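Local coordinates for protein response regulator ChrA (Corynebacterium diphtheriae, PDB 4YN8) that probably binds DNA as the response regulator of a haem-sensing two-component system, joining a receiver domain to a LuxR-type helix-turn-helix domain, at residues A[24-27]-A[31-34]; A[48-53]-A[116-121]; A[16-21]-A[34-39]; A[43-48]-A[73-78]. The protein carries 1 engineered substitution. All coordinates share one frame; numbering follows the deposited sequence.

Interaction 1. Residues A[24-27]-A[31-34]; sequences ILDS and ITVV. With MG (magnesium ion), chain I.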
# COMPACT_ATOMS: atom_id res chain seq x y z
N ILE A 24 9.10 15.30 -18.84
CA ILE A 24 9.17 14.05 -19.57
C ILE A 24 7.93 13.80 -20.42
O ILE A 24 8.01 13.45 -21.61
CB ILE A 24 9.37 12.86 -18.64
CG1 ILE A 24 10.72 12.93 -17.94
CG2 ILE A 24 9.26 11.58 -19.44
CD1 ILE A 24 10.81 12.05 -16.71
N LEU A 25 6.75 13.93 -19.82
CA LEU A 25 5.54 13.71 -20.58
C LEU A 25 5.41 14.63 -21.80
O LEU A 25 5.08 14.16 -22.92
CB LEU A 25 4.30 13.86 -19.66
CG LEU A 25 4.15 12.76 -18.59
CD1 LEU A 25 3.24 13.20 -17.48
CD2 LEU A 25 3.66 11.46 -19.20
N ASP A 26 5.68 15.93 -21.58
CA ASP A 26 5.53 16.94 -22.65
C ASP A 26 6.57 16.73 -23.74
O ASP A 26 6.33 17.08 -24.91
CB ASP A 26 5.62 18.35 -22.07
CG ASP A 26 4.28 18.91 -21.62
OD1 ASP A 26 3.19 18.57 -22.19
OD2 ASP A 26 4.33 19.78 -20.73
N SER A 27 7.68 16.06 -23.39
CA SER A 27 8.73 15.83 -24.39
C SER A 27 8.30 14.89 -25.51
O SER A 27 8.97 14.89 -26.56
CB SER A 27 10.02 15.33 -23.75
OG SER A 27 9.93 13.98 -23.41
N ILE A 31 1.90 13.39 -26.49
CA ILE A 31 1.41 13.66 -25.16
C ILE A 31 1.53 15.12 -24.81
O ILE A 31 2.61 15.74 -24.94
CB ILE A 31 2.16 12.79 -24.11
CG1 ILE A 31 1.99 11.30 -24.42
CG2 ILE A 31 1.65 13.15 -22.68
CD1 ILE A 31 2.83 10.37 -23.57
N THR A 32 0.48 15.65 -24.22
CA THR A 32 0.46 17.01 -23.75
C THR A 32 -0.13 17.07 -22.34
O THR A 32 -1.25 16.61 -22.14
CB THR A 32 -0.39 17.94 -24.64
OG1 THR A 32 0.18 18.02 -25.95
CG2 THR A 32 -0.36 19.33 -24.09
N VAL A 33 0.57 17.68 -21.41
CA VAL A 33 0.02 17.90 -20.07
C VAL A 33 -0.82 19.16 -20.13
O VAL A 33 -0.27 20.28 -20.28
CB VAL A 33 1.12 18.01 -19.03
CG1 VAL A 33 0.57 18.31 -17.63
CG2 VAL A 33 1.88 16.68 -19.06
N VAL A 34 -2.12 18.99 -20.11
CA VAL A 34 -3.07 20.12 -20.19
C VAL A 34 -3.53 20.67 -18.84
O VAL A 34 -4.16 21.71 -18.79
CB VAL A 34 -4.29 19.76 -21.03
CG1 VAL A 34 -3.87 19.32 -22.42
CG2 VAL A 34 -5.12 18.71 -20.34
MG MG I . 4.16 16.90 -26.22
O HOH W 1 3.29 19.07 -24.99
O HOH W 2 2.29 21.28 -20.28
O HOH W 3 2.23 16.89 -27.77
O HOH W 4 5.33 17.95 -27.84

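Interaction 2. Residues A[48-53]-A[116-121]; sequences IDVVVT and ATFEGR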
# COMPACT_ATOMS: atom_id res chain seq x y z
N ILE A 48 -9.89 15.86 -20.46
CA ILE A 48 -8.76 15.05 -19.95
C ILE A 48 -8.88 13.64 -20.43
O ILE A 48 -9.87 12.97 -20.14
CB ILE A 48 -8.74 15.03 -18.44
CG1 ILE A 48 -8.71 16.45 -17.85
CG2 ILE A 48 -7.58 14.15 -17.89
CD1 ILE A 48 -7.60 17.35 -18.29
N ASP A 49 -7.87 13.19 -21.17
CA ASP A 49 -7.88 11.81 -21.72
C ASP A 49 -7.34 10.77 -20.72
O ASP A 49 -7.85 9.65 -20.65
CB ASP A 49 -7.01 11.78 -22.96
CG ASP A 49 -7.60 12.53 -24.14
OD1 ASP A 49 -8.84 12.45 -24.32
OD2 ASP A 49 -6.83 13.19 -24.88
N VAL A 50 -6.33 11.17 -19.94
CA VAL A 50 -5.67 10.28 -18.98
C VAL A 50 -5.32 11.12 -17.74
O VAL A 50 -4.80 12.22 -17.88
CB VAL A 50 -4.37 9.71 -19.59
CG1 VAL A 50 -3.64 8.91 -18.55
CG2 VAL A 50 -4.66 8.79 -20.83
N VAL A 51 -5.60 10.58 -16.57
CA VAL A 51 -5.10 11.14 -15.35
C VAL A 51 -3.87 10.36 -14.88
O VAL A 51 -3.94 9.11 -14.76
CB VAL A 51 -6.17 11.13 -14.23
CG1 VAL A 51 -5.58 11.54 -12.90
CG2 VAL A 51 -7.35 12.01 -14.57
N VAL A 52 -2.79 11.08 -14.67
CA VAL A 52 -1.55 10.48 -14.17
C VAL A 52 -1.37 11.00 -12.76
O VAL A 52 -1.22 12.20 -12.54
CB VAL A 52 -0.36 10.84 -15.07
CG1 VAL A 52 0.95 10.30 -14.50
CG2 VAL A 52 -0.60 10.34 -16.49
N THR A 53 -1.38 10.09 -11.77
CA THR A 53 -1.39 10.52 -10.37
C THR A 53 -0.43 9.71 -9.49
O THR A 53 -0.18 8.59 -9.80
CB THR A 53 -2.82 10.43 -9.75
OG1 THR A 53 -2.82 11.05 -8.42
CG2 THR A 53 -3.32 9.05 -9.61
N ALA A 116 -1.19 3.19 -23.41
CA ALA A 116 -1.97 2.00 -23.03
C ALA A 116 -3.17 2.37 -22.20
O ALA A 116 -4.26 1.89 -22.44
CB ALA A 116 -1.11 1.07 -22.22
N THR A 117 -2.97 3.30 -21.28
CA THR A 117 -4.05 3.76 -20.39
C THR A 117 -5.14 4.43 -21.20
O THR A 117 -6.32 4.18 -20.96
CB THR A 117 -3.49 4.69 -19.32
OG1 THR A 117 -2.51 3.96 -18.54
CG2 THR A 117 -4.58 5.18 -18.33
N PHE A 118 -4.74 5.28 -22.12
CA PHE A 118 -5.67 5.95 -23.04
C PHE A 118 -6.48 4.96 -23.87
O PHE A 118 -7.67 5.16 -24.10
CB PHE A 118 -4.92 6.85 -23.95
CG PHE A 118 -5.78 7.62 -24.93
CD1 PHE A 118 -6.86 8.37 -24.49
CD2 PHE A 118 -5.48 7.59 -26.29
CE1 PHE A 118 -7.64 9.12 -25.37
CE2 PHE A 118 -6.24 8.35 -27.18
CZ PHE A 118 -7.31 9.12 -26.72
N GLU A 119 -5.83 3.90 -24.34
CA GLU A 119 -6.49 2.87 -25.17
C GLU A 119 -7.23 1.82 -24.35
O GLU A 119 -7.84 0.90 -24.89
CB GLU A 119 -5.46 2.21 -26.09
CG GLU A 119 -4.76 3.17 -27.02
CD GLU A 119 -3.70 2.55 -27.91
OE1 GLU A 119 -3.27 1.41 -27.67
OE2 GLU A 119 -3.25 3.27 -28.84
N GLY A 120 -7.18 1.91 -23.04
CA GLY A 120 -7.95 1.03 -22.19
C GLY A 120 -7.29 -0.32 -22.03
O GLY A 120 -7.97 -1.28 -21.73
N ARG A 121 -5.97 -0.38 -22.16
CA ARG A 121 -5.17 -1.57 -21.90
C ARG A 121 -4.49 -1.46 -20.55
O ARG A 121 -3.96 -0.39 -20.21
CB ARG A 121 -4.14 -1.78 -23.00
CG ARG A 121 -4.74 -1.95 -24.38
CD ARG A 121 -3.73 -2.24 -25.46
NE ARG A 121 -3.03 -1.05 -25.98
CZ ARG A 121 -1.77 -0.76 -25.67
NH1 ARG A 121 -1.11 -1.56 -24.85
NH2 ARG A 121 -1.17 0.31 -26.17

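Interaction 3. Residues A[16-21]-A[34-39]; sequences VVRAGL and VAEASD. With SO4 (sulfate ion), chain C.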
# COMPACT_ATOMS: atom_id res chain seq x y z
N VAL A 16 8.34 19.76 -7.11
CA VAL A 16 9.68 19.48 -7.66
C VAL A 16 9.70 18.15 -8.43
O VAL A 16 10.29 18.05 -9.52
CB VAL A 16 10.75 19.46 -6.57
CG1 VAL A 16 12.05 18.98 -7.12
CG2 VAL A 16 10.97 20.84 -5.97
N VAL A 17 9.00 17.15 -7.90
CA VAL A 17 8.85 15.88 -8.62
C VAL A 17 7.88 16.03 -9.81
O VAL A 17 8.14 15.54 -10.91
CB VAL A 17 8.36 14.81 -7.66
CG1 VAL A 17 8.11 13.46 -8.38
CG2 VAL A 17 9.31 14.67 -6.47
N ARG A 18 6.76 16.71 -9.58
CA ARG A 18 5.77 16.92 -10.62
C ARG A 18 6.36 17.60 -11.87
O ARG A 18 6.09 17.22 -13.01
CB ARG A 18 4.56 17.70 -10.08
CG ARG A 18 3.33 17.56 -10.99
CD ARG A 18 2.10 18.21 -10.40
NE ARG A 18 2.22 19.66 -10.37
CZ ARG A 18 2.20 20.44 -9.31
NH1 ARG A 18 2.02 20.02 -8.08
NH2 ARG A 18 2.35 21.75 -9.51
N ALA A 19 7.24 18.58 -11.66
CA ALA A 19 7.86 19.30 -12.77
C ALA A 19 8.73 18.39 -13.61
O ALA A 19 8.77 18.53 -14.84
CB ALA A 19 8.65 20.51 -12.24
N GLY A 20 9.40 17.44 -12.99
CA GLY A 20 10.27 16.50 -13.75
C GLY A 20 9.41 15.60 -14.62
O GLY A 20 9.73 15.30 -15.78
N LEU A 21 8.29 15.16 -14.05
CA LEU A 21 7.37 14.26 -14.76
C LEU A 21 6.69 14.99 -15.91
O LEU A 21 6.52 14.45 -16.99
CB LEU A 21 6.32 13.70 -13.79
CG LEU A 21 6.84 12.65 -12.79
CD1 LEU A 21 5.81 12.35 -11.73
CD2 LEU A 21 7.24 11.36 -13.49
N VAL A 34 -2.12 18.99 -20.11
CA VAL A 34 -3.07 20.12 -20.19
C VAL A 34 -3.53 20.67 -18.84
O VAL A 34 -4.16 21.71 -18.79
CB VAL A 34 -4.29 19.76 -21.03
CG1 VAL A 34 -3.87 19.32 -22.42
CG2 VAL A 34 -5.12 18.71 -20.34
N ALA A 35 -3.22 19.98 -17.75
CA ALA A 35 -3.70 20.35 -16.40
C ALA A 35 -2.78 19.72 -15.36
O ALA A 35 -2.25 18.62 -15.60
CB ALA A 35 -5.12 19.88 -16.18
N GLU A 36 -2.60 20.41 -14.24
CA GLU A 36 -1.87 19.85 -13.10
C GLU A 36 -2.62 20.11 -11.82
O GLU A 36 -3.32 21.15 -11.70
CB GLU A 36 -0.52 20.53 -13.00
CG GLU A 36 0.45 20.12 -14.09
CD GLU A 36 1.77 20.87 -13.97
OE1 GLU A 36 2.57 20.61 -13.02
OE2 GLU A 36 2.01 21.72 -14.85
N ALA A 37 -2.48 19.25 -10.83
CA ALA A 37 -3.07 19.51 -9.55
C ALA A 37 -2.15 18.97 -8.47
O ALA A 37 -1.28 18.15 -8.79
CB ALA A 37 -4.44 18.85 -9.43
N SER A 38 -2.38 19.41 -7.25
CA SER A 38 -1.56 18.95 -6.11
C SER A 38 -2.28 17.92 -5.20
O SER A 38 -1.69 17.36 -4.24
CB SER A 38 -1.02 20.16 -5.39
OG SER A 38 -2.08 20.75 -4.77
N ASP A 39 -3.56 17.65 -5.49
CA ASP A 39 -4.29 16.54 -4.88
C ASP A 39 -5.52 16.22 -5.74
O ASP A 39 -5.71 16.82 -6.77
CB ASP A 39 -4.70 16.87 -3.45
CG ASP A 39 -5.60 18.05 -3.36
OD1 ASP A 39 -6.75 17.99 -3.88
OD2 ASP A 39 -5.15 19.00 -2.67
S SO4 C . 1.90 23.39 -6.11
O1 SO4 C . 2.62 24.07 -5.02
O2 SO4 C . 1.93 21.90 -5.85
O3 SO4 C . 0.49 23.83 -6.10
O4 SO4 C . 2.54 23.74 -7.41

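Interaction 4. Residues A[43-48]-A[73-78]; sequences INTKGI and GGPPVL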
# COMPACT_ATOMS: atom_id res chain seq x y z
N ILE A 43 -11.68 17.83 -8.88
CA ILE A 43 -11.04 17.77 -10.16
C ILE A 43 -12.12 17.78 -11.27
O ILE A 43 -13.11 16.98 -11.28
CB ILE A 43 -10.22 16.47 -10.36
CG1 ILE A 43 -9.01 16.33 -9.40
CG2 ILE A 43 -9.82 16.33 -11.83
CD1 ILE A 43 -7.94 17.37 -9.51
N ASN A 44 -11.88 18.66 -12.23
CA ASN A 44 -12.68 18.75 -13.45
C ASN A 44 -11.97 18.00 -14.55
O ASN A 44 -10.87 18.37 -14.90
CB ASN A 44 -12.87 20.21 -13.84
CG ASN A 44 -13.79 20.37 -14.99
OD1 ASN A 44 -13.68 19.64 -15.94
ND2 ASN A 44 -14.70 21.36 -14.93
N THR A 45 -12.56 16.90 -15.05
CA THR A 45 -11.89 16.05 -16.03
C THR A 45 -12.36 16.32 -17.46
O THR A 45 -12.07 15.56 -18.39
CB THR A 45 -12.12 14.54 -15.72
OG1 THR A 45 -13.50 14.27 -15.75
CG2 THR A 45 -11.58 14.22 -14.33
N LYS A 46 -13.05 17.42 -17.68
CA LYS A 46 -13.49 17.70 -19.05
C LYS A 46 -12.29 18.00 -19.90
O LYS A 46 -11.45 18.85 -19.56
CB LYS A 46 -14.45 18.89 -19.07
CG LYS A 46 -14.86 19.33 -20.46
CD LYS A 46 -15.94 20.39 -20.32
CE LYS A 46 -16.57 20.73 -21.65
NZ LYS A 46 -17.90 21.35 -21.42
N GLY A 47 -12.18 17.31 -21.02
CA GLY A 47 -11.02 17.48 -21.88
C GLY A 47 -9.77 16.70 -21.47
O GLY A 47 -8.71 16.91 -22.04
N ILE A 48 -9.89 15.86 -20.46
CA ILE A 48 -8.76 15.05 -19.95
C ILE A 48 -8.88 13.64 -20.43
O ILE A 48 -9.87 12.97 -20.14
CB ILE A 48 -8.74 15.03 -18.44
CG1 ILE A 48 -8.71 16.45 -17.85
CG2 ILE A 48 -7.58 14.15 -17.89
CD1 ILE A 48 -7.60 17.35 -18.29
N GLY A 73 -17.17 6.96 -13.98
CA GLY A 73 -16.92 6.56 -15.36
C GLY A 73 -16.02 7.62 -16.01
O GLY A 73 -16.27 8.04 -17.14
N GLY A 74 -15.00 8.07 -15.27
CA GLY A 74 -14.17 9.29 -15.55
C GLY A 74 -13.08 8.78 -16.41
O GLY A 74 -13.11 7.63 -16.86
N PRO A 75 -12.06 9.60 -16.64
CA PRO A 75 -11.00 9.07 -17.50
C PRO A 75 -10.19 8.00 -16.79
O PRO A 75 -10.26 7.91 -15.58
CB PRO A 75 -10.12 10.27 -17.80
CG PRO A 75 -10.47 11.29 -16.80
CD PRO A 75 -11.85 11.01 -16.24
N PRO A 76 -9.49 7.17 -17.55
CA PRO A 76 -8.65 6.14 -16.96
C PRO A 76 -7.45 6.78 -16.28
O PRO A 76 -7.03 7.88 -16.63
CB PRO A 76 -8.22 5.32 -18.17
CG PRO A 76 -8.20 6.25 -19.30
CD PRO A 76 -9.40 7.17 -19.02
N VAL A 77 -6.92 6.06 -15.29
CA VAL A 77 -5.88 6.56 -14.38
C VAL A 77 -4.62 5.69 -14.47
O VAL A 77 -4.72 4.45 -14.51
CB VAL A 77 -6.37 6.51 -12.94
CG1 VAL A 77 -5.29 6.90 -11.93
CG2 VAL A 77 -7.63 7.36 -12.83
N LEU A 78 -3.48 6.36 -14.58
CA LEU A 78 -2.19 5.73 -14.43
C LEU A 78 -1.63 6.18 -13.10
O LEU A 78 -1.40 7.39 -12.89
CB LEU A 78 -1.25 6.13 -15.60
CG LEU A 78 0.23 5.81 -15.44
CD1 LEU A 78 0.33 4.27 -15.37
CD2 LEU A 78 0.96 6.38 -16.64

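Interaction 1. Residues A[24-27]-A[31-34]
The carboxylate of Asp26 is the flat group here, and Val33 lies against it. Val33 N gives its hydrogen to Asp26 OD1 over 2.9 Å, almost straight at 174°, reaching the oxygen on its syn side but 33° out of the carboxylate plane. The same oxygen also accepts from a water, and Asp26 OD2 takes a second water that in turn donates to Val33 O. The peptide groups on both sides of Val33 are thus tied, directly or through water, to one acid, a job that a short side chain with two acceptors does well. Asp26 OD2 also forms a salt bridge with Arg22, one helical turn earlier, which probably favours the charged carboxylate.

Beneath this polar layer the contact is aliphatic. Val33 CG2 lies 3.8 Å from Leu25 CB, the two side chains crossing at about a right angle, and Ile31 CG2 comes within 4.1 Å of the same Leu25 CB. Beta-branched Ile31 and Val33 suit a strand, and both send their CB toward the helix; Leu25 continues inward to Leu110 and Val114 of helix 107-119.

Main-chain oxygens do the remaining work. The magnesium ion is held by Asp26 O at 2.5 Å and Ile31 O at 2.3 Å; Phe28 O and two waters are its other ligands. One of these waters also pairs with Thr32 OG1, 3.0 Å away. A metal-bound turn thus closes the helix-to-strand connection in the beta-alpha-beta unit of strand 6-11, helix 15-26 and strand 31-37, within a CheY-like receiver domain.

Interaction 2. Residues A[48-53]-A[116-121]
The Phe118 ring runs alongside Asp49, both directed the same way, with the ring and carboxylate planes turned 51° apart. The ring meets Asp49 obliquely through its CD1 and CE1 atoms: Phe118 CE1 is 3.6 Å from Asp49 CG, and Phe118 CD1 is 3.7 Å from Asp49 CB. With CG anti to the backbone N (chi1 -179°), the ring swings from the helix flank toward the start of the strand. Asp49 CB and CG thus both lie against the ring; the salt bridge of OD1 with Arg7 probably lessens the cost of placing an acid there.

Val50 meets the same helix differently. Its side chain crosses that of Phe118 at about a right angle, and Val50 CG2 touches Phe118 CB at 3.7 Å. The other branch, Val50 CG1, faces Thr117 CG2 at 3.9 Å. This is helix-on-sheet packing of the (beta/alpha)5 receiver fold, with the last turn of helix 107-119 lying over the beginning of the central strand 50-53. Valine suits the strand and offers a methyl to each of two helical neighbours. Thr117 turns its methyl to the sheet while its hydroxyl bonds to Ala113 O, so the polar atom is satisfied within the helix.

Beyond the touching residues the helix ends in a Schellman motif at Gly120, whose positive phi favours glycine. NE and NH2 of Arg121 both grip Glu119 OE1, the NH2 bond measuring 2.8 Å.

Interaction 3. Residues A[16-21]-A[34-39]
Arg18 reaches Glu36 by running out from the helix with its CG anti to the backbone N (chi1 -162°) and then bending at chi3, a turn that presents NE to the acid and the two terminal nitrogens beyond it. Glu36 answers with a chain extended past CG. The resulting salt bridge is a single, nearly straight hydrogen bond: Arg18 NE lies 2.8 Å from Glu36 OE1, with an angle of 169°. The oxygen sits in the guanidinium plane but is met on its anti side, somewhat out of the carboxylate plane, and the two planes stand 63° apart. Alongside, Arg18 CD packs 3.7 Å from Ala37 O.

The rest of the guanidinium edge holds a sulfate, probably from the crystallisation liquor: Arg18 NH1 donates to O2 and Arg18 NH2 to O4, each at 2.9 Å. Ser38 CB is 3.5 Å from sulfate O2. With NH1 also bonded to Asp12 O, arginine fits because its several N-H groups serve acid, anion and backbone together. The contact joins helix 15-26 to edge strand 31-37 of a receiver-domain beta-alpha-beta unit, beside the magnesium site formed by Asp12, His14 and Asp54.

Interaction 4. Residues A[43-48]-A[73-78]
Van der Waals contact carries this interaction, and Pro75 is at its centre. The pyrrolidine ring presents CD and CG to Thr45: Pro75 CD sits 3.6 Å from Thr45 CB, with Thr45 OG1 and CG2 flanking it equally at 3.7 Å. The threonine's chi1 of 60° sets OG1 between the backbone N and the carbonyl carbon and CG2 beside the N, so hydroxyl and methyl share the approach to the proline. Farther round the ring, Pro75 CB lies 3.6 Å from the carbonyl oxygen of Ile48, and Pro75 CG is 4.2 Å from Ile48 CG2. A rigid, compact ring fills the corner between the threonine and the Ile48 carbonyl without needing a polar partner.

The hydrogen bonds that shape the 43-48 loop are internal to it. Thr45 to Ile48 forms a type II beta turn, closed by Ile48 N donating to Thr45 O at 3.0 Å. Gly47 takes the positive-phi position (82°), where a CB would press on the preceding carbonyl oxygen. Overlapping the start of the beta turn, Asn44 makes an Asx turn: Lys46 N donates to Asn44 OD1 at 2.9 Å. These two overlapping turns present the Thr45 side chain and the Ile48 carbonyl to the proline.

On the other segment, Gly73 ends helix 62-72 in a Schellman motif, and the chain passes through Pro75 and Pro76 into strand 77-81. The contact lies beside the entry to strand 50-53: Thr45 also touches Leu69 of helix 62-72, Ile48 packs on Val34 and Ala35 of strand 31-37, and Pro76 rests on Thr117 of helix 107-119.

In the fold
From the N terminus, helix 15-26 is tied to strand 31-37 twice: interaction 3 closes the wider loop near the start of the helix, and interaction 1, nested in it apart from the shared Val34, closes the short turn at its end. The chain then enters the 43-48 loop. Interaction 4 joins that loop to the approach to strand 77-81, and interaction 2 joins strand 50-53 to the end of helix 107-119; sharing Ile48, these two cross along the sequence. Neighbouring strands 50-53 and 77-81 probably hydrogen-bond between them. Ile48 CD1 packs 3.5 Å from Val34 CG2, linking both pairs across one parallel sheet of the receiver domain.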